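Local coordinates for protein putative endo-1,4-beta-xylanase (Bacteroides thetaiotaomicron VPI-5482, PDB 5MSX) that probably hydrolyses glycosidic bonds in plant pectin as a calcium-binding glycoside hydrolase of family 43, most likely with arabinofuranosidase activity, at residues Leu29-Met33 / Tyr395-Thr400; Asp53-Leu59 / Ser283-Gln287; Gly209-Tyr215 / Ala226-Val232. One frame throughout, in Å; residues are numbered along the deposited sequence.

In the fold
Contacts 1 and 2 are neighbours, with centres about 13 Å apart. Contact 1 joins the glycoside hydrolase family 43 domain to the F5/8 type C domain. Contact 2 lies within the family 43 domain. The two touch: Met33 O is 2.8 Å from Asp53 N, and Thr400 OG1 is 2.6 Å from Tyr55 OH. At contact 1 the Pro31 side chain is about 8 Å from a bound calcium ion. At contact 2 the Arg286 side chain is about 4 Å from that of Asp36, the predicted proton acceptor. Contact 3 is remote, its centre about 31 Å from that of contact 2. Its Tyr215 side chain is about 8 Å from that of Glu200, the predicted proton donor.

Contact 1 (Leu29-Met33 / Tyr395-Thr400); sequences LIPDM and YFVRPT. With EDO (1,2-ethanediol), chain B.
Asp32 OD1 accepts two hydrogen bonds. Water 3 donates to Asp32 OD1 at 2.5 Å and accepts from Arg398 N, so it bridges the carboxylate to the backbone of Arg398. Met33 N donates to Asp32 OD1 at 2.8 Å, from above the carboxylate plane. This is the buried seam between the family 43 catalytic domain and the F5/8 type C domain. The other oxygen, Asp32 OD2, takes a hydrogen bond from water 2, which also pairs with Thr400 OG1; that hydroxyl is further bonded to Tyr55. With chi1 at -160°, Asp32 CG stands opposite its own N, and the carboxylate reaches the Pro399 ring. There Asp32 OD2 is 3.3 Å from Pro399 CG. With an alanine here, waters 2 and 3 would probably lose the acceptor that links them to this loop, and Pro399 CG and CD the carboxylate packed against them.

Pro31 is the centre of an inverse gamma turn. Its CG reaches the Tyr395 ring obliquely, 3.4 Å from CD2. Trp454, a residue of the calcium site on strand 452-458, also packs on Pro31. At the edge of the Phe396 ring, a 1,2-ethanediol, probably from the crystallisation liquor, takes the Phe396 N-H on O1 and donates from O2 to Pro399 O at 2.7 Å. Between the backbones, water 1 donates to both Pro31 O and Phe396 O, each 2.8 Å away.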
# COMPACT_ATOMS: atom_id res chain seq x y z
N LEU C 29 -28.94 16.27 -12.20
CA LEU C 29 -28.41 16.03 -10.87
C LEU C 29 -27.72 17.29 -10.30
O LEU C 29 -28.01 17.71 -9.19
CB LEU C 29 -27.45 14.85 -10.86
CG LEU C 29 -26.77 14.54 -9.52
CD1 LEU C 29 -27.82 14.18 -8.50
CD2 LEU C 29 -25.72 13.47 -9.70
N ILE C 30 -26.86 17.88 -11.11
CA ILE C 30 -25.97 18.98 -10.71
C ILE C 30 -26.39 20.22 -11.48
O ILE C 30 -26.81 20.10 -12.64
CB ILE C 30 -24.52 18.63 -11.07
CG1 ILE C 30 -24.04 17.42 -10.26
CG2 ILE C 30 -23.55 19.80 -10.88
CD1 ILE C 30 -24.06 17.60 -8.77
N PRO C 31 -26.28 21.42 -10.85
CA PRO C 31 -26.57 22.71 -11.55
C PRO C 31 -25.36 23.22 -12.30
O PRO C 31 -24.77 24.25 -11.98
CB PRO C 31 -26.99 23.64 -10.41
CG PRO C 31 -26.33 23.09 -9.21
CD PRO C 31 -26.21 21.60 -9.39
N ASP C 32 -24.96 22.46 -13.29
CA ASP C 32 -23.90 22.81 -14.18
C ASP C 32 -24.02 21.82 -15.34
O ASP C 32 -24.84 20.90 -15.31
CB ASP C 32 -22.53 22.70 -13.46
CG ASP C 32 -21.41 23.50 -14.15
OD1 ASP C 32 -21.67 24.12 -15.20
OD2 ASP C 32 -20.25 23.44 -13.66
N MET C 33 -23.22 22.04 -16.36
CA MET C 33 -23.05 21.10 -17.43
C MET C 33 -21.89 20.18 -17.07
O MET C 33 -20.74 20.63 -17.01
CB MET C 33 -22.84 21.86 -18.74
CG MET C 33 -24.13 22.57 -19.15
SD MET C 33 -24.02 23.46 -20.69
CE MET C 33 -25.74 23.87 -21.00
N TYR C 395 -26.95 29.53 -7.52
CA TYR C 395 -26.22 28.62 -8.40
C TYR C 395 -26.12 29.27 -9.76
O TYR C 395 -27.06 29.19 -10.54
CB TYR C 395 -26.98 27.31 -8.49
CG TYR C 395 -27.02 26.52 -7.21
CD1 TYR C 395 -28.03 26.71 -6.27
CD2 TYR C 395 -26.06 25.55 -6.95
CE1 TYR C 395 -28.06 25.97 -5.08
CE2 TYR C 395 -26.09 24.79 -5.79
CZ TYR C 395 -27.08 25.00 -4.87
OH TYR C 395 -27.06 24.24 -3.74
N PHE C 396 -25.00 29.93 -10.04
CA PHE C 396 -24.80 30.57 -11.34
C PHE C 396 -24.45 29.57 -12.42
O PHE C 396 -23.95 28.45 -12.16
CB PHE C 396 -23.69 31.65 -11.31
CG PHE C 396 -23.99 32.84 -10.42
CD1 PHE C 396 -24.81 33.90 -10.88
CD2 PHE C 396 -23.45 32.94 -9.12
CE1 PHE C 396 -25.08 35.00 -10.06
CE2 PHE C 396 -23.71 34.05 -8.31
CZ PHE C 396 -24.54 35.07 -8.77
N VAL C 397 -24.66 30.01 -13.65
CA VAL C 397 -24.25 29.28 -14.85
C VAL C 397 -22.73 29.43 -15.07
O VAL C 397 -22.17 30.52 -14.86
CB VAL C 397 -25.04 29.79 -16.09
CG1 VAL C 397 -24.47 29.20 -17.37
CG2 VAL C 397 -26.51 29.47 -15.94
N ARG C 398 -22.08 28.36 -15.53
CA ARG C 398 -20.61 28.27 -15.61
C ARG C 398 -19.91 28.67 -14.28
O ARG C 398 -18.98 29.49 -14.27
CB ARG C 398 -20.03 29.04 -16.80
CG ARG C 398 -18.60 28.61 -17.12
CD ARG C 398 -17.99 29.44 -18.22
NE ARG C 398 -18.55 29.10 -19.53
CZ ARG C 398 -18.28 29.73 -20.67
NH1 ARG C 398 -17.45 30.77 -20.70
NH2 ARG C 398 -18.83 29.31 -21.80
N PRO C 399 -20.31 28.02 -13.17
CA PRO C 399 -19.86 28.35 -11.81
C PRO C 399 -18.34 28.19 -11.61
O PRO C 399 -17.71 28.89 -10.76
CB PRO C 399 -20.65 27.35 -10.96
CG PRO C 399 -20.81 26.17 -11.83
CD PRO C 399 -21.11 26.78 -13.17
N THR C 400 -17.74 27.28 -12.38
CA THR C 400 -16.32 27.01 -12.21
C THR C 400 -15.44 28.13 -12.77
O THR C 400 -14.24 28.11 -12.50
CB THR C 400 -15.90 25.68 -12.85
OG1 THR C 400 -16.10 25.72 -14.27
CG2 THR C 400 -16.66 24.50 -12.22
C1 EDO B . -21.67 29.62 -9.24
O1 EDO B . -22.78 29.60 -8.35
C2 EDO B . -20.62 30.72 -9.04
O2 EDO B . -19.46 30.74 -9.89
O HOH W 1 -24.05 26.34 -10.31
O HOH W 2 -18.67 25.46 -14.59
O HOH W 3 -23.25 25.82 -16.00

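Contact 2 (Asp53-Leu59 / Ser283-Gln287); sequences DGYGQGL and STNRQ. With EDO (1,2-ethanediol), chain D; EDO (1,2-ethanediol), chain U.
Arg286 reaches from its loop to the carboxylate of Asp53. Its CB, CG and CD run past Asp53 OD2. The chain then bends at chi3 (-66°), which turns the guanidinium side-on to the acid. NE faces OD2 in a salt bridge, and Arg286 N also donates to OD2, though the modelled place of that oxygen is less sure. At the tip, Arg286 NH2 donates to Asp53 OD1 at 2.8 Å. This bond is nearly straight (177°), lies in the guanidinium plane and uses the syn lone pair. The carboxylate and guanidinium planes are only 15° apart, a nearly coplanar, bidentate pair as modelled. Arg286 NH2 also donates to O2 of a 1,2-ethanediol at 2.9 Å, and NH1 does so weakly.

Beside the pair, Gly54 N donates to Thr284 O at 2.9 Å. Thr284 is the centre of an inverse gamma turn. Its CG2 packs on Leu59 CD2 at 3.5 Å. Water 4 joins Gly56 N to Asn285 OD1.

Asp53 is buried, and the arginine probably offsets its charge. The paired bonds probably restrict the guanidinium's rotation. The pair sits beside Asp36, the predicted proton acceptor, so Asp53 may help to position the arginine there.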
# COMPACT_ATOMS: atom_id res chain seq x y z
N ASP C 53 -18.38 20.67 -18.48
CA ASP C 53 -18.75 20.99 -19.88
C ASP C 53 -19.07 22.51 -19.90
O ASP C 53 -18.87 23.20 -18.92
CB ASP C 53 -20.02 20.16 -20.26
CG ASP C 53 -19.76 18.99 -21.22
OD1 ASP C 53 -18.61 18.47 -21.36
OD2 ASP C 53 -20.78 18.55 -21.86
N GLY C 54 -19.63 23.02 -21.00
CA GLY C 54 -20.15 24.39 -21.04
C GLY C 54 -19.07 25.46 -21.25
O GLY C 54 -19.35 26.63 -21.02
N TYR C 55 -17.87 25.07 -21.71
CA TYR C 55 -16.78 26.01 -21.98
C TYR C 55 -16.69 26.53 -23.45
O TYR C 55 -15.80 27.31 -23.77
CB TYR C 55 -15.44 25.48 -21.41
CG TYR C 55 -15.27 25.95 -19.98
CD1 TYR C 55 -16.13 25.51 -18.98
CD2 TYR C 55 -14.28 26.90 -19.62
CE1 TYR C 55 -16.03 25.96 -17.68
CE2 TYR C 55 -14.16 27.36 -18.31
CZ TYR C 55 -15.03 26.88 -17.34
OH TYR C 55 -14.94 27.29 -16.04
N GLY C 56 -17.62 26.14 -24.31
CA GLY C 56 -17.81 26.83 -25.57
C GLY C 56 -16.87 26.50 -26.72
O GLY C 56 -17.03 27.08 -27.79
N GLN C 57 -15.93 25.57 -26.55
CA GLN C 57 -15.00 25.23 -27.63
C GLN C 57 -15.04 23.75 -28.02
O GLN C 57 -14.05 23.19 -28.51
CB GLN C 57 -13.59 25.71 -27.28
CG GLN C 57 -13.52 27.24 -27.19
CD GLN C 57 -12.11 27.75 -27.04
OE1 GLN C 57 -11.22 27.38 -27.80
NE2 GLN C 57 -11.88 28.60 -26.03
N GLY C 58 -16.22 23.14 -27.88
CA GLY C 58 -16.37 21.70 -28.05
C GLY C 58 -15.33 20.94 -27.21
O GLY C 58 -15.01 21.31 -26.06
N LEU C 59 -14.73 19.95 -27.85
CA LEU C 59 -13.74 19.10 -27.22
C LEU C 59 -12.32 19.69 -27.14
O LEU C 59 -11.43 18.99 -26.70
CB LEU C 59 -13.71 17.75 -27.94
CG LEU C 59 -15.00 16.93 -27.76
CD1 LEU C 59 -14.93 15.70 -28.64
CD2 LEU C 59 -15.24 16.54 -26.31
N SER C 283 -22.78 18.89 -28.57
CA SER C 283 -21.34 18.99 -28.29
C SER C 283 -21.12 18.83 -26.77
O SER C 283 -21.76 17.98 -26.12
CB SER C 283 -20.79 20.31 -28.88
OG SER C 283 -19.39 20.46 -28.67
N THR C 284 -20.29 19.68 -26.17
CA THR C 284 -19.96 19.57 -24.75
C THR C 284 -20.85 20.51 -23.95
O THR C 284 -20.36 21.35 -23.21
CB THR C 284 -18.47 19.92 -24.51
OG1 THR C 284 -18.16 21.12 -25.19
CG2 THR C 284 -17.56 18.84 -25.03
N ASN C 285 -22.16 20.39 -24.12
CA ASN C 285 -23.13 21.11 -23.32
C ASN C 285 -24.13 20.05 -22.82
O ASN C 285 -25.31 20.09 -23.11
CB ASN C 285 -23.84 22.18 -24.16
CG ASN C 285 -22.86 23.19 -24.74
OD1 ASN C 285 -22.18 23.86 -24.01
ND2 ASN C 285 -22.77 23.24 -26.04
N ARG C 286 -23.60 19.09 -22.08
CA ARG C 286 -24.36 17.96 -21.58
C ARG C 286 -24.68 18.19 -20.11
O ARG C 286 -23.99 18.93 -19.42
CB ARG C 286 -23.55 16.68 -21.78
CG ARG C 286 -23.20 16.43 -23.23
CD ARG C 286 -22.03 15.48 -23.42
NE ARG C 286 -20.76 16.02 -22.92
CZ ARG C 286 -19.60 15.37 -23.02
NH1 ARG C 286 -19.55 14.18 -23.60
NH2 ARG C 286 -18.48 15.89 -22.55
N GLN C 287 -25.73 17.54 -19.63
CA GLN C 287 -25.99 17.43 -18.19
C GLN C 287 -26.12 15.97 -17.83
O GLN C 287 -26.19 15.11 -18.73
CB GLN C 287 -27.22 18.24 -17.81
CG GLN C 287 -26.96 19.73 -17.84
CD GLN C 287 -28.10 20.52 -17.22
OE1 GLN C 287 -29.17 20.61 -17.80
NE2 GLN C 287 -27.87 21.08 -16.04
C1 EDO D . -21.00 24.71 -28.52
O1 EDO D . -21.17 25.51 -27.34
C2 EDO D . -19.56 24.23 -28.63
O2 EDO D . -18.93 24.13 -27.34
C1 EDO U . -15.03 13.41 -24.25
O1 EDO U . -15.72 12.16 -24.29
C2 EDO U . -15.22 14.08 -22.91
O2 EDO U . -16.51 13.76 -22.41
O HOH W 4 -19.55 23.77 -24.55

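Contact 3 (Gly209-Tyr215 / Ala226-Val232); sequences GIYYYLY and AYVMSRV
The hairpin of strands 210-217 and 224-230 supplies the two middle strands of a four-stranded antiparallel sheet. Such a sheet fits a blade of the five-bladed beta-propeller known for family 43. Strand 203-207 flanks the hairpin on one side and 245-247 on the other. Three hydrogen-bonded pairs hold the two strands together: Tyr211 with Ser230, Tyr213 with Val228 and Tyr215 with Ala226. Each gives two backbone bonds. Tyr211 N to Ser230 O is 2.8 Å. Tyr213 N to Val228 O is 3.0 Å.

On one face, the Tyr212 ring is central. Ile210 CG2 lies 3.6 Å above its plane, offset toward the rim. Met229 runs alongside, with CG 3.7 Å from Tyr212 CE2. Its sulfur makes an oblique Met-aromatic contact, 55° off the ring normal. Tyr227 lies beside Tyr212 and presents CE2 to its edge, while its CB packs on Leu214 CG.

The other face carries Tyr211, Tyr213 and Tyr215. Tyr215 CG sits between its own N and carbonyl carbon (chi1 62°), which lays the ring across the neighbouring strand. Ala226 CB then makes a CH-pi contact 4.0 Å from the Tyr215 ring centroid. Tyr215 OH donates at 2.7 Å to water 5, which donates to Tyr227 O. At the far end Ser230 OG accepts from Val232 N at 2.8 Å in an ST turn.

Backbone bonds set the register, and aromatic and aliphatic side chains pack on both faces. The hydroxyls of Tyr212, Tyr227 and Tyr211 bond to Gly299, Ile301 and Asp160, in that order, and so tie the hairpin to neighbouring parts of the domain.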
# COMPACT_ATOMS: atom_id res chain seq x y z
N GLY C 209 -21.73 -12.00 -6.16
CA GLY C 209 -20.87 -12.92 -6.90
C GLY C 209 -20.82 -12.79 -8.41
O GLY C 209 -20.14 -13.58 -9.06
N ILE C 210 -21.54 -11.82 -9.00
CA ILE C 210 -21.53 -11.61 -10.44
C ILE C 210 -20.79 -10.31 -10.77
O ILE C 210 -21.03 -9.27 -10.15
CB ILE C 210 -22.97 -11.58 -11.01
CG1 ILE C 210 -23.74 -12.84 -10.57
CG2 ILE C 210 -22.96 -11.46 -12.54
CD1 ILE C 210 -25.19 -12.91 -11.06
N TYR C 211 -19.88 -10.41 -11.72
CA TYR C 211 -19.12 -9.30 -12.26
C TYR C 211 -19.85 -8.73 -13.48
O TYR C 211 -20.27 -9.48 -14.36
CB TYR C 211 -17.73 -9.78 -12.68
CG TYR C 211 -16.84 -10.34 -11.58
CD1 TYR C 211 -16.26 -9.50 -10.62
CD2 TYR C 211 -16.53 -11.69 -11.53
CE1 TYR C 211 -15.43 -10.00 -9.64
CE2 TYR C 211 -15.71 -12.21 -10.53
CZ TYR C 211 -15.15 -11.36 -9.61
OH TYR C 211 -14.30 -11.87 -8.66
N TYR C 212 -20.02 -7.40 -13.50
CA TYR C 212 -20.76 -6.67 -14.54
C TYR C 212 -19.83 -5.71 -15.26
O TYR C 212 -19.23 -4.85 -14.63
CB TYR C 212 -21.92 -5.89 -13.92
CG TYR C 212 -22.98 -6.76 -13.34
CD1 TYR C 212 -22.93 -7.20 -12.00
CD2 TYR C 212 -24.04 -7.20 -14.11
CE1 TYR C 212 -23.91 -8.01 -11.47
CE2 TYR C 212 -25.02 -8.04 -13.58
CZ TYR C 212 -24.96 -8.42 -12.25
OH TYR C 212 -25.93 -9.28 -11.73
N TYR C 213 -19.69 -5.89 -16.57
CA TYR C 213 -18.93 -4.99 -17.42
C TYR C 213 -19.88 -4.28 -18.38
O TYR C 213 -20.39 -4.88 -19.32
CB TYR C 213 -17.85 -5.76 -18.22
CG TYR C 213 -17.08 -4.84 -19.10
CD1 TYR C 213 -16.21 -3.95 -18.56
CD2 TYR C 213 -17.28 -4.83 -20.48
CE1 TYR C 213 -15.56 -3.03 -19.34
CE2 TYR C 213 -16.61 -3.92 -21.29
CZ TYR C 213 -15.76 -3.01 -20.72
OH TYR C 213 -15.06 -2.10 -21.46
N LEU C 214 -20.07 -2.99 -18.15
CA LEU C 214 -20.92 -2.13 -18.98
C LEU C 214 -20.01 -1.27 -19.82
O LEU C 214 -19.02 -0.73 -19.30
CB LEU C 214 -21.79 -1.20 -18.09
CG LEU C 214 -22.98 -1.78 -17.31
CD1 LEU C 214 -22.60 -2.90 -16.38
CD2 LEU C 214 -23.64 -0.65 -16.53
N TYR C 215 -20.37 -1.09 -21.09
CA TYR C 215 -19.54 -0.38 -22.04
C TYR C 215 -20.44 0.44 -22.99
O TYR C 215 -21.55 0.02 -23.32
CB TYR C 215 -18.66 -1.40 -22.79
CG TYR C 215 -19.43 -2.43 -23.61
CD1 TYR C 215 -19.96 -3.57 -23.02
CD2 TYR C 215 -19.61 -2.26 -24.98
CE1 TYR C 215 -20.69 -4.48 -23.76
CE2 TYR C 215 -20.33 -3.19 -25.74
CZ TYR C 215 -20.87 -4.29 -25.13
OH TYR C 215 -21.59 -5.18 -25.89
N ALA C 226 -24.34 -0.95 -23.26
CA ALA C 226 -24.56 -2.39 -23.32
C ALA C 226 -23.74 -3.04 -22.22
O ALA C 226 -22.97 -2.35 -21.52
CB ALA C 226 -24.15 -2.91 -24.68
N TYR C 227 -23.91 -4.35 -22.01
CA TYR C 227 -23.15 -5.03 -20.96
C TYR C 227 -23.00 -6.53 -21.22
O TYR C 227 -23.68 -7.10 -22.06
CB TYR C 227 -23.73 -4.79 -19.56
CG TYR C 227 -24.85 -5.70 -19.20
CD1 TYR C 227 -26.09 -5.60 -19.83
CD2 TYR C 227 -24.70 -6.70 -18.23
CE1 TYR C 227 -27.14 -6.43 -19.51
CE2 TYR C 227 -25.76 -7.55 -17.92
CZ TYR C 227 -26.98 -7.40 -18.56
OH TYR C 227 -28.05 -8.22 -18.24
N VAL C 228 -22.03 -7.09 -20.51
CA VAL C 228 -21.77 -8.51 -20.37
C VAL C 228 -21.51 -8.84 -18.89
O VAL C 228 -21.28 -7.94 -18.05
CB VAL C 228 -20.56 -8.97 -21.23
CG1 VAL C 228 -20.87 -8.79 -22.70
CG2 VAL C 228 -19.26 -8.23 -20.89
N MET C 229 -21.58 -10.12 -18.57
CA MET C 229 -21.49 -10.61 -17.17
C MET C 229 -20.53 -11.77 -17.07
O MET C 229 -20.42 -12.56 -18.01
CB MET C 229 -22.81 -11.18 -16.71
CG MET C 229 -23.86 -10.18 -16.40
SD MET C 229 -25.43 -11.04 -16.18
CE MET C 229 -25.76 -11.76 -17.76
N SER C 230 -19.87 -11.88 -15.92
CA SER C 230 -19.08 -13.06 -15.63
C SER C 230 -19.27 -13.52 -14.21
O SER C 230 -19.40 -12.70 -13.29
CB SER C 230 -17.61 -12.77 -15.83
OG SER C 230 -16.86 -13.88 -15.40
N ARG C 231 -19.25 -14.84 -14.05
CA ARG C 231 -19.16 -15.46 -12.74
C ARG C 231 -17.78 -16.02 -12.46
O ARG C 231 -17.63 -16.73 -11.49
CB ARG C 231 -20.18 -16.61 -12.64
CG ARG C 231 -21.61 -16.17 -12.85
CD ARG C 231 -22.54 -17.35 -13.03
NE ARG C 231 -23.74 -17.12 -12.26
CZ ARG C 231 -24.87 -16.57 -12.71
NH1 ARG C 231 -25.00 -16.17 -13.98
NH2 ARG C 231 -25.90 -16.42 -11.86
N VAL C 232 -16.78 -15.71 -13.28
CA VAL C 232 -15.45 -16.27 -13.11
C VAL C 232 -14.50 -15.24 -12.53
O VAL C 232 -14.02 -15.40 -11.44
CB VAL C 232 -14.88 -16.83 -14.44
CG1 VAL C 232 -13.45 -17.34 -14.26
CG2 VAL C 232 -15.77 -17.94 -14.97
O HOH W 5 -23.44 -6.84 -24.74